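Long-range contact in DUF416 domain-containing protein (Shewanella baltica, PDB 2Q9R), which is of unknown function, belongs to the all-helical DUF416 family and holds a benzoic acid molecule in a pocket in this crystal: residues Ala24-Phe38 and Gly91-Leu105. Residues are numbered along the deposited sequence; the frame is centred on the assembly and turned at random.
Sequences ATALCQRMLPNYQLF and GVYPAMDAVVAISTL. With BEZ (benzoic acid), chain E.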
ATOM      1  N   ALA A  24       7.861  -5.360  20.417  1.00 40.43           N
ATOM      2  CA  ALA A  24       7.515  -6.597  19.691  1.00 40.61           C
ATOM      3  C   ALA A  24       6.024  -6.958  19.825  1.00 37.85           C
ATOM      4  O   ALA A  24       5.370  -7.387  18.856  1.00 40.86           O
ATOM      5  CB  ALA A  24       8.424  -7.770  20.214  1.00 36.03           C
ATOM      6  N   THR A  25       5.451  -6.737  20.998  1.00 36.43           N
ATOM      7  CA  THR A  25       4.011  -6.961  21.193  1.00 36.85           C
ATOM      8  C   THR A  25       3.202  -6.073  20.260  1.00 38.69           C
ATOM      9  O   THR A  25       2.307  -6.568  19.596  1.00 40.02           O
ATOM     10  CB  THR A  25       3.609  -6.730  22.631  1.00 37.44           C
ATOM     11  OG1 THR A  25       4.411  -7.623  23.423  1.00 34.84           O
ATOM     12  CG2 THR A  25       2.099  -7.041  22.904  1.00 39.44           C
ATOM     13  N   ALA A  26       3.542  -4.781  20.230  1.00 36.30           N
ATOM     14  CA  ALA A  26       2.873  -3.813  19.346  1.00 38.89           C
ATOM     15  C   ALA A  26       2.964  -4.245  17.854  1.00 40.51           C
ATOM     16  O   ALA A  26       1.981  -4.174  17.095  1.00 46.43           O
ATOM     17  CB  ALA A  26       3.491  -2.406  19.558  1.00 38.84           C
ATOM     18  N   LEU A  27       4.155  -4.633  17.407  1.00 42.39           N
ATOM     19  CA  LEU A  27       4.309  -5.184  16.065  1.00 42.68           C
ATOM     20  C   LEU A  27       3.472  -6.454  15.826  1.00 40.33           C
ATOM     21  O   LEU A  27       2.956  -6.651  14.757  1.00 34.73           O
ATOM     22  CB  LEU A  27       5.796  -5.452  15.725  1.00 44.00           C
ATOM     23  CG  LEU A  27       6.700  -4.235  15.519  1.00 46.43           C
ATOM     24  CD1 LEU A  27       8.044  -4.675  14.954  1.00 41.16           C
ATOM     25  CD2 LEU A  27       6.019  -3.093  14.636  1.00 36.78           C
ATOM     26  N   CYS A  28       3.330  -7.320  16.802  1.00 39.56           N
ATOM     27  CA  CYS A  28       2.588  -8.557  16.578  1.00 43.44           C
ATOM     28  C   CYS A  28       1.120  -8.264  16.467  1.00 42.53           C
ATOM     29  O   CYS A  28       0.440  -8.891  15.697  1.00 42.83           O
ATOM     30  CB  CYS A  28       2.803  -9.559  17.695  1.00 44.83           C
ATOM     31  SG  CYS A  28       4.397 -10.355  17.662  1.00 42.71           S
ATOM     32  N   GLN A  29       0.640  -7.318  17.275  1.00 41.35           N
ATOM     33  CA  GLN A  29      -0.735  -6.913  17.228  1.00 40.15           C
ATOM     34  C   GLN A  29      -1.066  -6.381  15.832  1.00 41.94           C
ATOM     35  O   GLN A  29      -2.095  -6.678  15.313  1.00 39.40           O
ATOM     36  CB  GLN A  29      -1.048  -5.850  18.276  1.00 38.60           C
ATOM     37  CG  GLN A  29      -2.465  -5.334  18.217  1.00 43.39           C
ATOM     38  CD  GLN A  29      -3.462  -6.349  18.683  1.00 45.36           C
ATOM     39  OE1 GLN A  29      -3.282  -6.892  19.730  1.00 41.80           O
ATOM     40  NE2 GLN A  29      -4.495  -6.631  17.902  1.00 38.49           N
ATOM     41  N   ARG A  30      -0.176  -5.591  15.264  1.00 41.64           N
ATOM     42  CA  ARG A  30      -0.389  -4.974  13.973  1.00 42.38           C
ATOM     43  C   ARG A  30      -0.549  -5.969  12.802  1.00 39.39           C
ATOM     44  O   ARG A  30      -1.245  -5.686  11.840  1.00 45.70           O
ATOM     45  CB  ARG A  30       0.782  -3.987  13.750  1.00 43.75           C
ATOM     46  CG  ARG A  30       0.764  -3.217  12.480  1.00 41.90           C
ATOM     47  CD  ARG A  30       1.692  -2.010  12.602  1.00 41.84           C
ATOM     48  NE  ARG A  30       2.029  -1.425  11.329  1.00 42.99           N
ATOM     49  CZ  ARG A  30       3.124  -1.701  10.614  1.00 42.81           C
ATOM     50  NH1 ARG A  30       4.034  -2.580  11.027  1.00 38.18           N
ATOM     51  NH2 ARG A  30       3.313  -1.086   9.468  1.00 39.63           N
HETATM   52  N   MSE A  31       0.072  -7.134  12.918  1.00 41.81           N
HETATM   53  CA  MSE A  31      -0.046  -8.210  11.943  1.00 39.44           C
HETATM   54  C   MSE A  31      -1.386  -8.992  11.956  1.00 41.77           C
HETATM   55  O   MSE A  31      -1.708  -9.688  10.976  1.00 39.71           O
HETATM   56  CB  MSE A  31       1.070  -9.232  12.203  1.00 39.64           C
HETATM   57  CG  MSE A  31       2.519  -8.728  12.080  1.00 33.68           C
HETATM   58 SE   MSE A  31       3.742 -10.067  12.743  0.75 36.59          SE
HETATM   59  CE  MSE A  31       5.145  -8.946  13.234  1.00 36.09           C
ATOM     60  N   LEU A  32      -2.171  -8.897  13.033  1.00 39.22           N
ATOM     61  CA  LEU A  32      -3.360  -9.727  13.154  1.00 39.18           C
ATOM     62  C   LEU A  32      -4.325  -9.748  11.938  1.00 41.40           C
ATOM     63  O   LEU A  32      -4.852 -10.800  11.575  1.00 41.81           O
ATOM     64  CB  LEU A  32      -4.121  -9.352  14.424  1.00 41.43           C
ATOM     65  CG  LEU A  32      -5.358 -10.153  14.804  1.00 40.36           C
ATOM     66  CD1 LEU A  32      -5.015 -11.672  14.934  1.00 43.35           C
ATOM     67  CD2 LEU A  32      -5.977  -9.607  16.121  1.00 39.12           C
ATOM     68  N   PRO A  33      -4.633  -8.583  11.364  1.00 42.29           N
ATOM     69  CA  PRO A  33      -5.534  -8.593  10.200  1.00 42.73           C
ATOM     70  C   PRO A  33      -5.118  -9.525   9.067  1.00 42.35           C
ATOM     71  O   PRO A  33      -5.966 -10.052   8.346  1.00 42.35           O
ATOM     72  CB  PRO A  33      -5.518  -7.147   9.751  1.00 45.51           C
ATOM     73  CG  PRO A  33      -5.266  -6.381  11.021  1.00 41.98           C
ATOM     74  CD  PRO A  33      -4.250  -7.207  11.736  1.00 41.17           C
ATOM     75  N   ASN A  34      -3.818  -9.721   8.902  1.00 39.84           N
ATOM     76  CA  ASN A  34      -3.341 -10.608   7.892  1.00 40.52           C
ATOM     77  C   ASN A  34      -3.856 -12.029   8.151  1.00 40.51           C
ATOM     78  O   ASN A  34      -4.294 -12.719   7.237  1.00 42.34           O
ATOM     79  CB  ASN A  34      -1.815 -10.598   7.860  1.00 42.39           C
ATOM     80  CG  ASN A  34      -1.219  -9.245   7.479  1.00 40.95           C
ATOM     81  OD1 ASN A  34      -1.829  -8.415   6.775  1.00 43.97           O
ATOM     82  ND2 ASN A  34       0.004  -9.014   7.955  1.00 40.74           N
ATOM     83  N   TYR A  35      -3.779 -12.477   9.395  1.00 39.41           N
ATOM     84  CA  TYR A  35      -4.236 -13.834   9.748  1.00 42.94           C
ATOM     85  C   TYR A  35      -5.754 -13.891   9.601  1.00 42.94           C
ATOM     86  O   TYR A  35      -6.309 -14.814   8.993  1.00 42.01           O
ATOM     87  CB  TYR A  35      -3.747 -14.257  11.131  1.00 44.27           C
ATOM     88  CG  TYR A  35      -4.074 -15.681  11.407  1.00 40.00           C
ATOM     89  CD1 TYR A  35      -5.374 -16.050  11.805  1.00 41.27           C
ATOM     90  CD2 TYR A  35      -3.118 -16.683  11.238  1.00 43.49           C
ATOM     91  CE1 TYR A  35      -5.701 -17.329  12.013  1.00 37.28           C
ATOM     92  CE2 TYR A  35      -3.433 -18.001  11.486  1.00 42.96           C
ATOM     93  CZ  TYR A  35      -4.718 -18.316  11.871  1.00 47.56           C
ATOM     94  OH  TYR A  35      -5.022 -19.618  12.071  1.00 42.12           O
ATOM     95  N   GLN A  36      -6.421 -12.827  10.045  1.00 43.13           N
ATOM     96  CA  GLN A  36      -7.872 -12.786   9.998  1.00 44.69           C
ATOM     97  C   GLN A  36      -8.370 -12.888   8.556  1.00 43.84           C
ATOM     98  O   GLN A  36      -9.310 -13.632   8.269  1.00 44.22           O
ATOM     99  CB  GLN A  36      -8.398 -11.510  10.653  1.00 46.02           C
ATOM    100  CG  GLN A  36      -8.248 -11.510  12.163  1.00 51.66           C
ATOM    101  CD  GLN A  36      -8.509 -10.164  12.763  1.00 52.49           C
ATOM    102  OE1 GLN A  36      -8.094  -9.152  12.222  1.00 47.96           O
ATOM    103  NE2 GLN A  36      -9.172 -10.140  13.910  1.00 52.37           N
ATOM    104  N   LEU A  37      -7.761 -12.127   7.665  1.00 42.40           N
ATOM    105  CA  LEU A  37      -8.200 -12.120   6.278  1.00 42.97           C
ATOM    106  C   LEU A  37      -7.973 -13.507   5.640  1.00 43.20           C
ATOM    107  O   LEU A  37      -8.859 -14.075   5.030  1.00 46.14           O
ATOM    108  CB  LEU A  37      -7.490 -11.022   5.470  1.00 42.93           C
ATOM    109  CG  LEU A  37      -8.024 -10.849   4.008  1.00 36.02           C
ATOM    110  CD1 LEU A  37      -9.519 -10.533   4.010  1.00 41.58           C
ATOM    111  CD2 LEU A  37      -7.198  -9.820   3.211  1.00 40.72           C
ATOM    112  N   PHE A  38      -6.765 -14.038   5.782  1.00 42.59           N
ATOM    113  CA  PHE A  38      -6.453 -15.345   5.253  1.00 42.04           C
ATOM    114  C   PHE A  38      -7.441 -16.418   5.744  1.00 40.42           C
ATOM    115  O   PHE A  38      -7.905 -17.272   4.979  1.00 38.17           O
ATOM    116  CB  PHE A  38      -5.025 -15.736   5.616  1.00 41.58           C
ATOM    117  CG  PHE A  38      -4.723 -17.188   5.354  1.00 40.42           C
ATOM    118  CD1 PHE A  38      -4.569 -17.636   4.060  1.00 45.97           C
ATOM    119  CD2 PHE A  38      -4.621 -18.101   6.390  1.00 42.99           C
ATOM    120  CE1 PHE A  38      -4.291 -18.938   3.806  1.00 45.03           C
ATOM    121  CE2 PHE A  38      -4.345 -19.450   6.122  1.00 45.81           C
ATOM    122  CZ  PHE A  38      -4.175 -19.857   4.839  1.00 41.13           C
ATOM    123  N   GLY A  91      -1.857 -15.255   0.690  1.00 42.47           N
ATOM    124  CA  GLY A  91      -2.129 -14.919   2.094  1.00 40.93           C
ATOM    125  C   GLY A  91      -1.607 -15.908   3.112  1.00 40.32           C
ATOM    126  O   GLY A  91      -1.369 -15.553   4.286  1.00 38.31           O
ATOM    127  N   VAL A  92      -1.399 -17.149   2.703  1.00 38.68           N
ATOM    128  CA  VAL A  92      -0.794 -18.118   3.603  1.00 39.70           C
ATOM    129  C   VAL A  92       0.515 -17.576   4.189  1.00 41.44           C
ATOM    130  O   VAL A  92       0.814 -17.805   5.357  1.00 39.52           O
ATOM    131  CB  VAL A  92      -0.583 -19.506   2.931  1.00 40.51           C
ATOM    132  CG1 VAL A  92       0.462 -19.436   1.789  1.00 38.67           C
ATOM    133  CG2 VAL A  92      -0.229 -20.556   4.001  1.00 40.62           C
ATOM    134  N   TYR A  93       1.272 -16.803   3.396  1.00 41.51           N
ATOM    135  CA  TYR A  93       2.556 -16.315   3.838  1.00 39.64           C
ATOM    136  C   TYR A  93       2.470 -15.265   4.948  1.00 41.47           C
ATOM    137  O   TYR A  93       3.056 -15.455   6.002  1.00 39.86           O
ATOM    138  CB  TYR A  93       3.420 -15.893   2.645  1.00 40.25           C
ATOM    139  CG  TYR A  93       3.769 -17.076   1.749  1.00 35.42           C
ATOM    140  CD1 TYR A  93       4.704 -18.015   2.147  1.00 38.70           C
ATOM    141  CD2 TYR A  93       3.125 -17.264   0.531  1.00 39.24           C
ATOM    142  CE1 TYR A  93       5.012 -19.127   1.366  1.00 42.97           C
ATOM    143  CE2 TYR A  93       3.448 -18.353  -0.274  1.00 37.58           C
ATOM    144  CZ  TYR A  93       4.383 -19.288   0.153  1.00 42.22           C
ATOM    145  OH  TYR A  93       4.687 -20.375  -0.640  1.00 40.07           O
ATOM    146  N   PRO A  94       1.767 -14.148   4.723  1.00 41.37           N
ATOM    147  CA  PRO A  94       1.603 -13.247   5.869  1.00 41.32           C
ATOM    148  C   PRO A  94       0.858 -13.830   7.086  1.00 43.64           C
ATOM    149  O   PRO A  94       1.167 -13.455   8.231  1.00 42.03           O
ATOM    150  CB  PRO A  94       0.867 -12.018   5.282  1.00 42.65           C
ATOM    151  CG  PRO A  94       0.475 -12.364   3.890  1.00 44.01           C
ATOM    152  CD  PRO A  94       1.193 -13.619   3.477  1.00 41.24           C
ATOM    153  N   ALA A  95      -0.117 -14.709   6.854  1.00 44.35           N
ATOM    154  CA  ALA A  95      -0.835 -15.377   7.950  1.00 43.38           C
ATOM    155  C   ALA A  95       0.127 -16.201   8.797  1.00 42.84           C
ATOM    156  O   ALA A  95       0.128 -16.083  10.019  1.00 42.49           O
ATOM    157  CB  ALA A  95      -1.977 -16.255   7.416  1.00 44.34           C
HETATM  158  N   MSE A  96       0.941 -17.028   8.135  1.00 41.19           N
HETATM  159  CA  MSE A  96       1.964 -17.798   8.807  1.00 40.97           C
HETATM  160  C   MSE A  96       2.911 -16.934   9.639  1.00 41.60           C
HETATM  161  O   MSE A  96       3.256 -17.294  10.771  1.00 43.02           O
HETATM  162  CB  MSE A  96       2.760 -18.605   7.777  1.00 40.24           C
HETATM  163  CG  MSE A  96       3.775 -19.518   8.373  1.00 46.58           C
HETATM  164 SE   MSE A  96       4.764 -20.424   7.017  0.75 46.15          SE
HETATM  165  CE  MSE A  96       3.655 -19.969   5.301  1.00 46.99           C
ATOM    166  N   ASP A  97       3.328 -15.811   9.052  1.00 46.29           N
ATOM    167  CA  ASP A  97       4.277 -14.896   9.668  1.00 44.98           C
ATOM    168  C   ASP A  97       3.669 -14.283  10.935  1.00 41.62           C
ATOM    169  O   ASP A  97       4.348 -14.138  11.924  1.00 41.65           O
ATOM    170  CB  ASP A  97       4.644 -13.746   8.706  1.00 44.38           C
ATOM    171  CG  ASP A  97       5.511 -14.162   7.504  1.00 42.81           C
ATOM    172  OD1 ASP A  97       6.007 -15.305   7.405  1.00 44.29           O
ATOM    173  OD2 ASP A  97       5.756 -13.266   6.657  1.00 48.77           O
ATOM    174  N   ALA A  98       2.378 -13.964  10.873  1.00 41.35           N
ATOM    175  CA  ALA A  98       1.628 -13.390  12.000  1.00 40.79           C
ATOM    176  C   ALA A  98       1.591 -14.331  13.184  1.00 44.05           C
ATOM    177  O   ALA A  98       1.900 -13.933  14.301  1.00 43.66           O
ATOM    178  CB  ALA A  98       0.210 -13.047  11.608  1.00 40.25           C
ATOM    179  N   VAL A  99       1.210 -15.578  12.936  1.00 43.19           N
ATOM    180  CA  VAL A  99       1.126 -16.562  14.050  1.00 45.92           C
ATOM    181  C   VAL A  99       2.546 -16.925  14.510  1.00 44.61           C
ATOM    182  O   VAL A  99       2.820 -17.004  15.741  1.00 41.47           O
ATOM    183  CB  VAL A  99       0.162 -17.786  13.697  1.00 47.22           C
ATOM    184  CG1 VAL A  99       0.555 -18.462  12.405  1.00 42.80           C
ATOM    185  CG2 VAL A  99       0.082 -18.802  14.848  1.00 43.34           C
ATOM    186  N   VAL A 100       3.490 -17.031  13.570  1.00 43.48           N
ATOM    187  CA  VAL A 100       4.862 -17.410  13.947  1.00 45.10           C
ATOM    188  C   VAL A 100       5.558 -16.305  14.790  1.00 43.56           C
ATOM    189  O   VAL A 100       6.321 -16.594  15.737  1.00 46.88           O
ATOM    190  CB  VAL A 100       5.720 -17.816  12.708  1.00 47.83           C
ATOM    191  CG1 VAL A 100       7.199 -17.818  13.037  1.00 42.23           C
ATOM    192  CG2 VAL A 100       5.265 -19.193  12.124  1.00 45.23           C
ATOM    193  N   ALA A 101       5.279 -15.055  14.477  1.00 43.22           N
ATOM    194  CA  ALA A 101       5.729 -13.916  15.326  1.00 40.83           C
ATOM    195  C   ALA A 101       5.247 -14.006  16.774  1.00 41.22           C
ATOM    196  O   ALA A 101       5.995 -13.786  17.706  1.00 42.68           O
ATOM    197  CB  ALA A 101       5.263 -12.590  14.709  1.00 36.85           C
ATOM    198  N   ILE A 102       3.964 -14.290  16.942  1.00 43.38           N
ATOM    199  CA  ILE A 102       3.389 -14.394  18.262  1.00 42.55           C
ATOM    200  C   ILE A 102       4.026 -15.569  18.977  1.00 41.61           C
ATOM    201  O   ILE A 102       4.427 -15.437  20.151  1.00 39.48           O
ATOM    202  CB  ILE A 102       1.841 -14.519  18.211  1.00 45.67           C
ATOM    203  CG1 ILE A 102       1.256 -13.226  17.622  1.00 45.04           C
ATOM    204  CG2 ILE A 102       1.305 -14.775  19.606  1.00 45.42           C
ATOM    205  CD1 ILE A 102      -0.198 -13.331  17.106  1.00 37.43           C
ATOM    206  N   SER A 103       4.177 -16.690  18.277  1.00 39.81           N
ATOM    207  CA  SER A 103       4.814 -17.855  18.878  1.00 42.26           C
ATOM    208  C   SER A 103       6.249 -17.552  19.303  1.00 42.19           C
ATOM    209  O   SER A 103       6.660 -17.930  20.386  1.00 43.93           O
ATOM    210  CB  SER A 103       4.824 -19.045  17.924  1.00 43.20           C
ATOM    211  OG  SER A 103       3.519 -19.415  17.521  1.00 46.62           O
ATOM    212  N   THR A 104       7.020 -16.926  18.409  1.00 44.00           N
ATOM    213  CA  THR A 104       8.403 -16.517  18.690  1.00 41.94           C
ATOM    214  C   THR A 104       8.479 -15.579  19.913  1.00 41.18           C
ATOM    215  O   THR A 104       9.283 -15.769  20.800  1.00 41.89           O
ATOM    216  CB  THR A 104       9.009 -15.823  17.456  1.00 45.94           C
ATOM    217  OG1 THR A 104       8.905 -16.705  16.331  1.00 48.59           O
ATOM    218  CG2 THR A 104      10.468 -15.412  17.687  1.00 48.87           C
ATOM    219  N   LEU A 105       7.598 -14.592  19.979  1.00 43.70           N
ATOM    220  CA  LEU A 105       7.592 -13.675  21.136  1.00 43.12           C
ATOM    221  C   LEU A 105       7.251 -14.361  22.464  1.00 45.79           C
ATOM    222  O   LEU A 105       7.918 -14.113  23.500  1.00 43.21           O
ATOM    223  CB  LEU A 105       6.644 -12.498  20.847  1.00 41.39           C
ATOM    224  CG  LEU A 105       6.432 -11.541  22.004  1.00 46.31           C
ATOM    225  CD1 LEU A 105       7.798 -11.029  22.580  1.00 43.12           C
ATOM    226  CD2 LEU A 105       5.517 -10.405  21.524  1.00 36.83           C
TER
HETATM  227  C   BEZ E 203      -3.434 -10.851  -0.033  1.00 42.19           C
HETATM  228  O1  BEZ E 203      -3.293  -9.627  -0.352  1.00 41.62           O
HETATM  229  O2  BEZ E 203      -3.469 -11.782  -0.896  1.00 42.44           O
HETATM  230  C1  BEZ E 203      -3.581 -11.213   1.404  1.00 45.92           C
HETATM  231  C2  BEZ E 203      -4.477 -12.239   1.790  1.00 37.52           C
HETATM  232  C3  BEZ E 203      -4.594 -12.545   3.145  1.00 35.40           C
HETATM  233  C4  BEZ E 203      -3.832 -11.858   4.087  1.00 37.35           C
HETATM  234  C5  BEZ E 203      -2.954 -10.847   3.692  1.00 45.68           C
HETATM  235  C6  BEZ E 203      -2.813 -10.520   2.332  1.00 37.61           C
HETATM  236  O   HOH W   1       1.802 -10.835   9.118  1.00 37.96           O
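F38 lays its ring against G91 and V92. CG stands anti to the backbone N (chi1 168°), which carries the ring to where the CA of V92 sits over one face, a CH-pi contact 4.0 Å from the ring centroid. The methyl CB of A95 presses in obliquely, 3.4 Å from F38 CD2, while F87 meets the same ring edge-to-face. Replacing F38 by an alanine is likely to open a gap beside A95 and leave V92 CA and the F87 ring without their aromatic partner. One turn back, the ring of Y35 takes the carbonyl O of A95 at its edge, in plane, with Y35 CD2 3.5 Å from that oxygen; its hydroxyl goes on to N80 O. The two helical segments, their N-to-C directions 133° apart, cross in the buried core of this all-helical fold, and small residues let the axes close to 7.8 Å: A98 CB meets M31 CB, and the extended selenomethionine chain of M31 brings SE to 3.5 Å from A101 CB. Farther along, C28 SG touches the same A101 methyl, and L105 CD2 ends 3.5 Å from T25 OG1, a hydroxyl hydrogen-bonded to Q21 O, the two side chains crossing at about a right angle. N34 crosses P94 likewise, and one water bridges N34 ND2 and P94 O, at 2.8 Å from the nitrogen. S193 and N194 also hold this amide by hydrogen bonds, fixing its rotation. Benzoic acid packs against L37 CD2, P94 CG and G91, where any CB would clash with it; H152 and S136 of the second subunit hydrogen-bond to it.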